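Local coordinates for protein probable zinc protease PqqL (Escherichia coli, PDB 6OFT) that is probably a zinc-dependent metalloendopeptidase of the M16 family, with this chain forming the first half of the periplasmic enzyme, at residues Q195-T200 with N226-N231; L242-I247 with A430-M435. All coordinates share one frame; numbering follows the deposited sequence.

Interaction 1: Q195-T200 with N226-N231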
ATOM      1  N   GLN A 195     -12.708  12.396 -15.485  1.00 23.63           N
ATOM      2  CA  GLN A 195     -14.131  12.422 -15.844  1.00 23.95           C
ATOM      3  C   GLN A 195     -14.894  11.756 -14.694  1.00 26.97           C
ATOM      4  O   GLN A 195     -14.273  10.935 -14.012  1.00 24.88           O
ATOM      5  CB  GLN A 195     -14.396  11.770 -17.223  1.00 25.50           C
ATOM      6  CG  GLN A 195     -13.761  12.530 -18.432  1.00 26.31           C
ATOM      7  CD  GLN A 195     -14.015  14.035 -18.507  1.00 35.28           C
ATOM      8  OE1 GLN A 195     -14.955  14.568 -17.932  1.00 33.85           O
ATOM      9  NE2 GLN A 195     -13.176  14.770 -19.230  1.00 23.62           N
ATOM     10  N   PRO A 196     -16.171  12.155 -14.402  1.00 22.41           N
ATOM     11  CA  PRO A 196     -16.850  11.673 -13.182  1.00 22.14           C
ATOM     12  C   PRO A 196     -16.914  10.176 -12.923  1.00 26.26           C
ATOM     13  O   PRO A 196     -16.777   9.803 -11.771  1.00 26.07           O
ATOM     14  CB  PRO A 196     -18.263  12.265 -13.304  1.00 23.71           C
ATOM     15  CG  PRO A 196     -18.056  13.504 -14.050  1.00 27.92           C
ATOM     16  CD  PRO A 196     -16.992  13.186 -15.072  1.00 23.83           C
ATOM     17  N   ASN A 197     -17.088   9.330 -13.949  1.00 25.55           N
ATOM     18  CA  ASN A 197     -17.204   7.876 -13.775  1.00 25.78           C
ATOM     19  C   ASN A 197     -15.881   7.188 -13.341  1.00 29.69           C
ATOM     20  O   ASN A 197     -15.886   5.992 -13.041  1.00 30.00           O
ATOM     21  CB  ASN A 197     -17.792   7.231 -15.041  1.00 27.86           C
ATOM     22  CG  ASN A 197     -16.840   7.154 -16.212  1.00 36.57           C
ATOM     23  OD1 ASN A 197     -15.958   7.998 -16.394  1.00 29.00           O
ATOM     24  ND2 ASN A 197     -17.009   6.135 -17.039  1.00 29.60           N
ATOM     25  N   ASN A 198     -14.765   7.947 -13.302  1.00 24.20           N
ATOM     26  CA  ASN A 198     -13.467   7.459 -12.864  1.00 22.57           C
ATOM     27  C   ASN A 198     -13.117   8.148 -11.529  1.00 25.57           C
ATOM     28  O   ASN A 198     -11.962   8.112 -11.097  1.00 24.40           O
ATOM     29  CB  ASN A 198     -12.401   7.744 -13.957  1.00 22.91           C
ATOM     30  CG  ASN A 198     -11.099   7.007 -13.769  1.00 33.26           C
ATOM     31  OD1 ASN A 198     -11.069   5.840 -13.368  1.00 26.12           O
ATOM     32  ND2 ASN A 198      -9.992   7.678 -14.036  1.00 24.70           N
ATOM     33  N   MET A 199     -14.132   8.742 -10.855  1.00 21.81           N
ATOM     34  CA  MET A 199     -13.924   9.465  -9.592  1.00 21.13           C
ATOM     35  C   MET A 199     -14.794   8.999  -8.444  1.00 24.88           C
ATOM     36  O   MET A 199     -15.967   8.671  -8.632  1.00 22.70           O
ATOM     37  CB  MET A 199     -14.172  10.969  -9.766  1.00 23.08           C
ATOM     38  CG  MET A 199     -13.161  11.669 -10.609  1.00 25.94           C
ATOM     39  SD  MET A 199     -13.776  13.322 -10.932  1.00 29.19           S
ATOM     40  CE  MET A 199     -12.492  13.912 -11.982  1.00 26.38           C
ATOM     41  N   THR A 200     -14.202   9.015  -7.240  1.00 21.56           N
ATOM     42  CA  THR A 200     -14.867   8.724  -5.981  1.00 21.42           C
ATOM     43  C   THR A 200     -14.513   9.851  -5.023  1.00 24.15           C
ATOM     44  O   THR A 200     -13.328  10.135  -4.826  1.00 22.72           O
ATOM     45  CB  THR A 200     -14.467   7.352  -5.421  1.00 28.58           C
ATOM     46  OG1 THR A 200     -14.797   6.344  -6.385  1.00 27.89           O
ATOM     47  CG2 THR A 200     -15.157   7.049  -4.100  1.00 25.04           C
ATOM     48  N   ASN A 226     -19.346  13.159 -18.772  1.00 32.49           N
ATOM     49  CA  ASN A 226     -18.353  12.608 -19.690  1.00 32.52           C
ATOM     50  C   ASN A 226     -17.818  11.294 -19.101  1.00 35.52           C
ATOM     51  O   ASN A 226     -17.786  11.117 -17.872  1.00 33.43           O
ATOM     52  CB  ASN A 226     -17.203  13.593 -19.950  1.00 31.09           C
ATOM     53  CG  ASN A 226     -17.603  14.948 -20.502  1.00 48.59           C
ATOM     54  OD1 ASN A 226     -17.302  15.997 -19.917  1.00 44.02           O
ATOM     55  ND2 ASN A 226     -18.255  14.966 -21.653  1.00 35.64           N
ATOM     56  N   LYS A 227     -17.467  10.359 -19.993  1.00 32.16           N
ATOM     57  CA  LYS A 227     -16.936   9.048 -19.651  1.00 30.98           C
ATOM     58  C   LYS A 227     -15.423   9.102 -19.826  1.00 33.77           C
ATOM     59  O   LYS A 227     -14.931   9.564 -20.868  1.00 33.13           O
ATOM     60  CB  LYS A 227     -17.520   7.963 -20.587  1.00 34.09           C
ATOM     61  CG  LYS A 227     -19.047   7.920 -20.668  1.00 46.38           C
ATOM     62  CD  LYS A 227     -19.665   6.965 -19.668  1.00 59.54           C
ATOM     63  CE  LYS A 227     -20.450   5.880 -20.362  1.00 76.35           C
ATOM     64  NZ  LYS A 227     -21.180   5.018 -19.394  1.00 87.98           N
ATOM     65  N   ALA A 228     -14.676   8.629 -18.816  1.00 28.97           N
ATOM     66  CA  ALA A 228     -13.219   8.575 -18.918  1.00 27.63           C
ATOM     67  C   ALA A 228     -12.861   7.380 -19.808  1.00 31.18           C
ATOM     68  O   ALA A 228     -13.739   6.559 -20.116  1.00 29.14           O
ATOM     69  CB  ALA A 228     -12.604   8.387 -17.539  1.00 27.46           C
ATOM     70  N   ALA A 229     -11.581   7.285 -20.231  1.00 29.05           N
ATOM     71  CA  ALA A 229     -11.089   6.125 -20.994  1.00 29.97           C
ATOM     72  C   ALA A 229     -11.077   4.935 -20.024  1.00 34.61           C
ATOM     73  O   ALA A 229     -11.053   5.152 -18.809  1.00 34.71           O
ATOM     74  CB  ALA A 229      -9.678   6.386 -21.503  1.00 30.52           C
ATOM     75  N   GLU A 230     -11.130   3.694 -20.531  1.00 32.08           N
ATOM     76  CA  GLU A 230     -11.118   2.546 -19.626  1.00 32.39           C
ATOM     77  C   GLU A 230      -9.718   2.285 -19.085  1.00 33.98           C
ATOM     78  O   GLU A 230      -8.745   2.361 -19.837  1.00 33.36           O
ATOM     79  CB  GLU A 230     -11.748   1.284 -20.260  1.00 35.12           C
ATOM     80  CG  GLU A 230     -11.023   0.723 -21.475  1.00 54.15           C
ATOM     81  CD  GLU A 230     -11.431  -0.677 -21.899  1.00 83.72           C
ATOM     82  OE1 GLU A 230     -10.525  -1.486 -22.207  1.00 79.45           O
ATOM     83  OE2 GLU A 230     -12.650  -0.965 -21.932  1.00 79.51           O
ATOM     84  N   ASN A 231      -9.612   2.023 -17.778  1.00 29.69           N
ATOM     85  CA  ASN A 231      -8.323   1.710 -17.157  1.00 29.21           C
ATOM     86  C   ASN A 231      -7.941   0.313 -17.596  1.00 33.69           C
ATOM     87  O   ASN A 231      -8.735  -0.610 -17.429  1.00 33.42           O
ATOM     88  CB  ASN A 231      -8.398   1.788 -15.628  1.00 26.06           C
ATOM     89  CG  ASN A 231      -8.387   3.200 -15.099  1.00 37.28           C
ATOM     90  OD1 ASN A 231      -7.362   3.901 -15.132  1.00 29.12           O
ATOM     91  ND2 ASN A 231      -9.528   3.646 -14.598  1.00 25.78           N
TER
HETATM   92  O   HOH W   1     -15.435   4.749 -18.885  1.00 43.18           O

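Interaction 2: L242-I247 with A430-M435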
ATOM      1  N   LEU A 242      14.950 -18.812  -9.749  1.00 23.62           N
ATOM      2  CA  LEU A 242      15.459 -18.378  -8.434  1.00 23.60           C
ATOM      3  C   LEU A 242      16.560 -17.339  -8.660  1.00 26.95           C
ATOM      4  O   LEU A 242      17.525 -17.679  -9.332  1.00 27.27           O
ATOM      5  CB  LEU A 242      16.022 -19.596  -7.710  1.00 23.83           C
ATOM      6  CG  LEU A 242      16.575 -19.316  -6.319  1.00 28.10           C
ATOM      7  CD1 LEU A 242      15.508 -18.703  -5.431  1.00 26.87           C
ATOM      8  CD2 LEU A 242      17.168 -20.567  -5.696  1.00 31.17           C
ATOM      9  N   ARG A 243      16.431 -16.162  -8.099  1.00 22.32           N
ATOM     10  CA  ARG A 243      17.421 -15.100  -8.258  1.00 21.90           C
ATOM     11  C   ARG A 243      18.154 -14.798  -6.974  1.00 25.33           C
ATOM     12  O   ARG A 243      17.725 -15.219  -5.899  1.00 24.64           O
ATOM     13  CB  ARG A 243      16.786 -13.822  -8.833  1.00 20.08           C
ATOM     14  CG  ARG A 243      16.229 -13.978 -10.227  1.00 30.06           C
ATOM     15  CD  ARG A 243      14.882 -13.314 -10.248  1.00 43.57           C
ATOM     16  NE  ARG A 243      13.819 -14.290 -10.130  1.00 41.65           N
ATOM     17  CZ  ARG A 243      12.580 -14.020  -9.731  1.00 47.63           C
ATOM     18  NH1 ARG A 243      12.237 -12.785  -9.394  1.00 36.43           N
ATOM     19  NH2 ARG A 243      11.681 -14.985  -9.659  1.00 26.80           N
ATOM     20  N   PHE A 244      19.283 -14.081  -7.085  1.00 21.02           N
ATOM     21  CA  PHE A 244      20.125 -13.743  -5.939  1.00 20.75           C
ATOM     22  C   PHE A 244      20.589 -12.312  -6.053  1.00 26.19           C
ATOM     23  O   PHE A 244      21.000 -11.896  -7.133  1.00 26.16           O
ATOM     24  CB  PHE A 244      21.353 -14.679  -5.873  1.00 22.37           C
ATOM     25  CG  PHE A 244      21.039 -16.117  -5.542  1.00 23.19           C
ATOM     26  CD1 PHE A 244      20.699 -17.022  -6.544  1.00 24.54           C
ATOM     27  CD2 PHE A 244      21.130 -16.582  -4.236  1.00 24.97           C
ATOM     28  CE1 PHE A 244      20.383 -18.342  -6.239  1.00 24.43           C
ATOM     29  CE2 PHE A 244      20.835 -17.914  -3.930  1.00 27.83           C
ATOM     30  CZ  PHE A 244      20.463 -18.786  -4.935  1.00 25.47           C
ATOM     31  N   ASN A 245      20.557 -11.568  -4.942  1.00 23.24           N
ATOM     32  CA  ASN A 245      21.000 -10.170  -4.922  1.00 23.67           C
ATOM     33  C   ASN A 245      21.700  -9.794  -3.621  1.00 27.36           C
ATOM     34  O   ASN A 245      21.354 -10.298  -2.556  1.00 24.84           O
ATOM     35  CB  ASN A 245      19.802  -9.219  -5.123  1.00 23.27           C
ATOM     36  CG  ASN A 245      20.202  -7.808  -5.500  1.00 37.21           C
ATOM     37  OD1 ASN A 245      21.296  -7.560  -5.989  1.00 29.72           O
ATOM     38  ND2 ASN A 245      19.330  -6.853  -5.277  1.00 29.82           N
ATOM     39  N   ILE A 246      22.679  -8.896  -3.714  1.00 25.61           N
ATOM     40  CA  ILE A 246      23.360  -8.338  -2.547  1.00 25.94           C
ATOM     41  C   ILE A 246      23.255  -6.832  -2.712  1.00 30.26           C
ATOM     42  O   ILE A 246      23.637  -6.303  -3.762  1.00 29.05           O
ATOM     43  CB  ILE A 246      24.824  -8.833  -2.312  1.00 29.53           C
ATOM     44  CG1 ILE A 246      24.901 -10.373  -2.124  1.00 29.10           C
ATOM     45  CG2 ILE A 246      25.480  -8.106  -1.106  1.00 30.33           C
ATOM     46  CD1 ILE A 246      26.381 -10.979  -2.343  1.00 28.81           C
ATOM     47  N   ILE A 247      22.635  -6.157  -1.723  1.00 27.62           N
ATOM     48  CA  ILE A 247      22.471  -4.704  -1.735  1.00 27.39           C
ATOM     49  C   ILE A 247      23.557  -4.127  -0.855  1.00 33.21           C
ATOM     50  O   ILE A 247      23.552  -4.340   0.358  1.00 31.89           O
ATOM     51  CB  ILE A 247      21.045  -4.221  -1.328  1.00 29.19           C
ATOM     52  CG1 ILE A 247      19.965  -4.857  -2.232  1.00 28.43           C
ATOM     53  CG2 ILE A 247      20.969  -2.671  -1.351  1.00 29.79           C
ATOM     54  CD1 ILE A 247      18.574  -4.628  -1.824  1.00 24.91           C
ATOM     55  N   ALA A 430      11.049 -16.837  -6.874  1.00 21.06           N
ATOM     56  CA  ALA A 430      11.725 -16.465  -5.622  1.00 20.94           C
ATOM     57  C   ALA A 430      13.089 -15.800  -5.802  1.00 25.33           C
ATOM     58  O   ALA A 430      13.657 -15.972  -6.857  1.00 25.26           O
ATOM     59  CB  ALA A 430      11.854 -17.661  -4.725  1.00 21.50           C
ATOM     60  N   PHE A 431      13.545 -15.088  -4.778  1.00 22.16           N
ATOM     61  CA  PHE A 431      14.876 -14.507  -4.787  1.00 22.48           C
ATOM     62  C   PHE A 431      15.448 -14.355  -3.378  1.00 25.24           C
ATOM     63  O   PHE A 431      14.722 -13.999  -2.443  1.00 23.42           O
ATOM     64  CB  PHE A 431      14.958 -13.191  -5.597  1.00 23.50           C
ATOM     65  CG  PHE A 431      14.245 -11.981  -5.041  1.00 24.16           C
ATOM     66  CD1 PHE A 431      12.946 -11.668  -5.448  1.00 26.06           C
ATOM     67  CD2 PHE A 431      14.895 -11.105  -4.175  1.00 25.33           C
ATOM     68  CE1 PHE A 431      12.307 -10.517  -4.977  1.00 26.37           C
ATOM     69  CE2 PHE A 431      14.246  -9.965  -3.684  1.00 27.32           C
ATOM     70  CZ  PHE A 431      12.966  -9.666  -4.105  1.00 25.02           C
ATOM     71  N   TRP A 432      16.729 -14.647  -3.260  1.00 22.20           N
ATOM     72  CA  TRP A 432      17.521 -14.471  -2.022  1.00 22.38           C
ATOM     73  C   TRP A 432      18.109 -13.069  -2.026  1.00 27.94           C
ATOM     74  O   TRP A 432      18.558 -12.643  -3.058  1.00 28.19           O
ATOM     75  CB  TRP A 432      18.640 -15.504  -1.915  1.00 20.92           C
ATOM     76  CG  TRP A 432      18.147 -16.846  -1.502  1.00 21.50           C
ATOM     77  CD1 TRP A 432      17.860 -17.882  -2.318  1.00 24.27           C
ATOM     78  CD2 TRP A 432      17.846 -17.280  -0.172  1.00 21.51           C
ATOM     79  NE1 TRP A 432      17.414 -18.932  -1.586  1.00 24.00           N
ATOM     80  CE2 TRP A 432      17.386 -18.599  -0.270  1.00 25.59           C
ATOM     81  CE3 TRP A 432      17.931 -16.693   1.086  1.00 22.97           C
ATOM     82  CZ2 TRP A 432      17.005 -19.341   0.841  1.00 25.20           C
ATOM     83  CZ3 TRP A 432      17.558 -17.425   2.180  1.00 25.18           C
ATOM     84  CH2 TRP A 432      17.089 -18.728   2.061  1.00 25.82           C
ATOM     85  N   GLU A 433      18.110 -12.408  -0.903  1.00 24.26           N
ATOM     86  CA  GLU A 433      18.673 -11.076  -0.833  1.00 24.44           C
ATOM     87  C   GLU A 433      19.446 -10.828   0.455  1.00 27.72           C
ATOM     88  O   GLU A 433      18.954 -11.113   1.540  1.00 26.61           O
ATOM     89  CB  GLU A 433      17.555 -10.038  -0.994  1.00 25.32           C
ATOM     90  CG  GLU A 433      18.032  -8.600  -1.059  1.00 30.35           C
ATOM     91  CD  GLU A 433      16.894  -7.655  -0.760  1.00 40.62           C
ATOM     92  OE1 GLU A 433      16.170  -7.288  -1.712  1.00 28.12           O
ATOM     93  OE2 GLU A 433      16.695  -7.317   0.428  1.00 32.42           O
ATOM     94  N   GLN A 434      20.638 -10.252   0.321  1.00 24.80           N
ATOM     95  CA  GLN A 434      21.459  -9.853   1.452  1.00 25.07           C
ATOM     96  C   GLN A 434      21.687  -8.361   1.400  1.00 29.69           C
ATOM     97  O   GLN A 434      21.833  -7.800   0.321  1.00 27.67           O
ATOM     98  CB  GLN A 434      22.793 -10.602   1.492  1.00 26.78           C
ATOM     99  CG  GLN A 434      22.655 -11.985   2.128  1.00 29.67           C
ATOM    100  CD  GLN A 434      23.841 -12.864   1.863  1.00 33.76           C
ATOM    101  OE1 GLN A 434      24.556 -13.276   2.777  1.00 31.86           O
ATOM    102  NE2 GLN A 434      24.067 -13.187   0.609  1.00 25.71           N
ATOM    103  N   MET A 435      21.729  -7.726   2.568  1.00 27.95           N
ATOM    104  CA  MET A 435      21.965  -6.292   2.691  1.00 27.80           C
ATOM    105  C   MET A 435      23.216  -6.093   3.512  1.00 32.16           C
ATOM    106  O   MET A 435      23.349  -6.703   4.571  1.00 31.04           O
ATOM    107  CB  MET A 435      20.749  -5.597   3.309  1.00 29.63           C
ATOM    108  CG  MET A 435      19.609  -5.454   2.328  1.00 32.67           C
ATOM    109  SD  MET A 435      18.099  -4.761   3.031  1.00 36.61           S
ATOM    110  CE  MET A 435      18.632  -3.028   3.355  1.00 33.47           C
TER
HETATM  111  O   HOH W   2      22.069 -12.909  -1.526  1.00 25.62           O
HETATM  112  O   HOH W   3      16.808  -7.609  -4.292  1.00 26.22           O

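Interaction 1: Q195-T200 with N226-N231
A contact between a turn and a loop, with its polar bonds made by asparagine amides, joins the short 3-10 turn leading into strand 199-205 to the irregular chain that follows helix 209-220. At its middle the side-chain amide of N197 bonds to the backbone of A228. Its OD1 accepts the A228 N-H over 2.8 Å in an almost straight bond (171°), while ND2 of the same amide gives a hydrogen to a water that in turn donates to A228 O. One amide thus serves A228 N directly and A228 O through a water. N197 gets there because CG sits between its own backbone N and carbonyl carbon (chi1 74°). The methyl of A228 packs against CB of N198, at 3.6 Å, and against CB of Q195. Farther along, N231 ND2 donates to N198 OD1 over 2.9 Å; the bond is bent, and the donor stands above the plane of the N198 carbonyl. Both asparagines also bond to T40 OG1, through N198 ND2 and N231 OD1, so that three side chains share one polar cluster. At the other end the bent chain of Q195 passes N226 CB and sends NE2 back to Q191 O. Helix 183-193 lies against A229 and N231, and strand 31-38 against N198.

Interaction 2: L242-I247 with A430-M435
The carbonyl oxygen of N245 receives two hydrogens, one from Q434 N at 3.0 Å and one from a water at 2.9 Å. The same water accepts from Q434 NE2, so N245 O is joined to Q434 through its backbone N-H and, by way of the water, through its side-chain amide; NE2 bonds also to L446 O. Around this point the strands run in parallel, in register from R243 beside F431 to I247 beside M435. R243, N245 and I247 donate to A430 O, W432 O and Q434 O, while R243 O and N245 O accept from W432 and Q434. The I247 bond to Q434 O is the shortest of the five strand-to-strand bonds, 2.7 Å, and points nearly along the C=O axis.

On one face the F244 ring and the five-membered ring of W432 are nearly parallel (15°) but offset, with little overlap. F244 CE2 comes within 3.4 Å of W432 CD1, and the L242 methyl CD1 approaches the same carbon. Helix 448-459 covers both rings through I451. On the face of R243, N245 and E433 the charged side chains find partners. The chain of R243, bent at chi2 and chi3, folds its guanidinium back so that A430 O lies over one face, and D429 and E239 hold it by salt bridges. E433 runs out extended, with CG anti to its backbone N (chi1 -175°), to R156 and R323; its OE1 takes a hydrogen from a water bound to N245 ND2, and I247 CD1 rests against the carboxylate.

Within this chain, strand 242-248 lies at the edge of a five-stranded mixed sheet, and its parallel pairing with 430-436, next to antiparallel 256-264, fits the alpha/beta domains of M16 peptidases, in which a mixed sheet packs against helices.

Along the chain the two contacts follow in series, neither nested nor crossed. Interaction 1 comes first and closes a short loop of 25 residues that holds most of strand 199-205 and helix 209-220, fastening the chain leaving that helix to the entrance of the strand in the six-stranded sheet. Eleven residues after N231, interaction 2 opens. It spans 182 residues, mostly helical, before strand 430-436 returns to lie beside strand 242-248, so residues far apart in sequence complete the five-stranded sheet. The centres of interactions 1 and 2 are about 40 Å apart, on opposite sides of the chain's centre; interaction 1 borders the six-stranded sheet and interaction 2 lies within the five-stranded one, and the linker 232-241 passes between them.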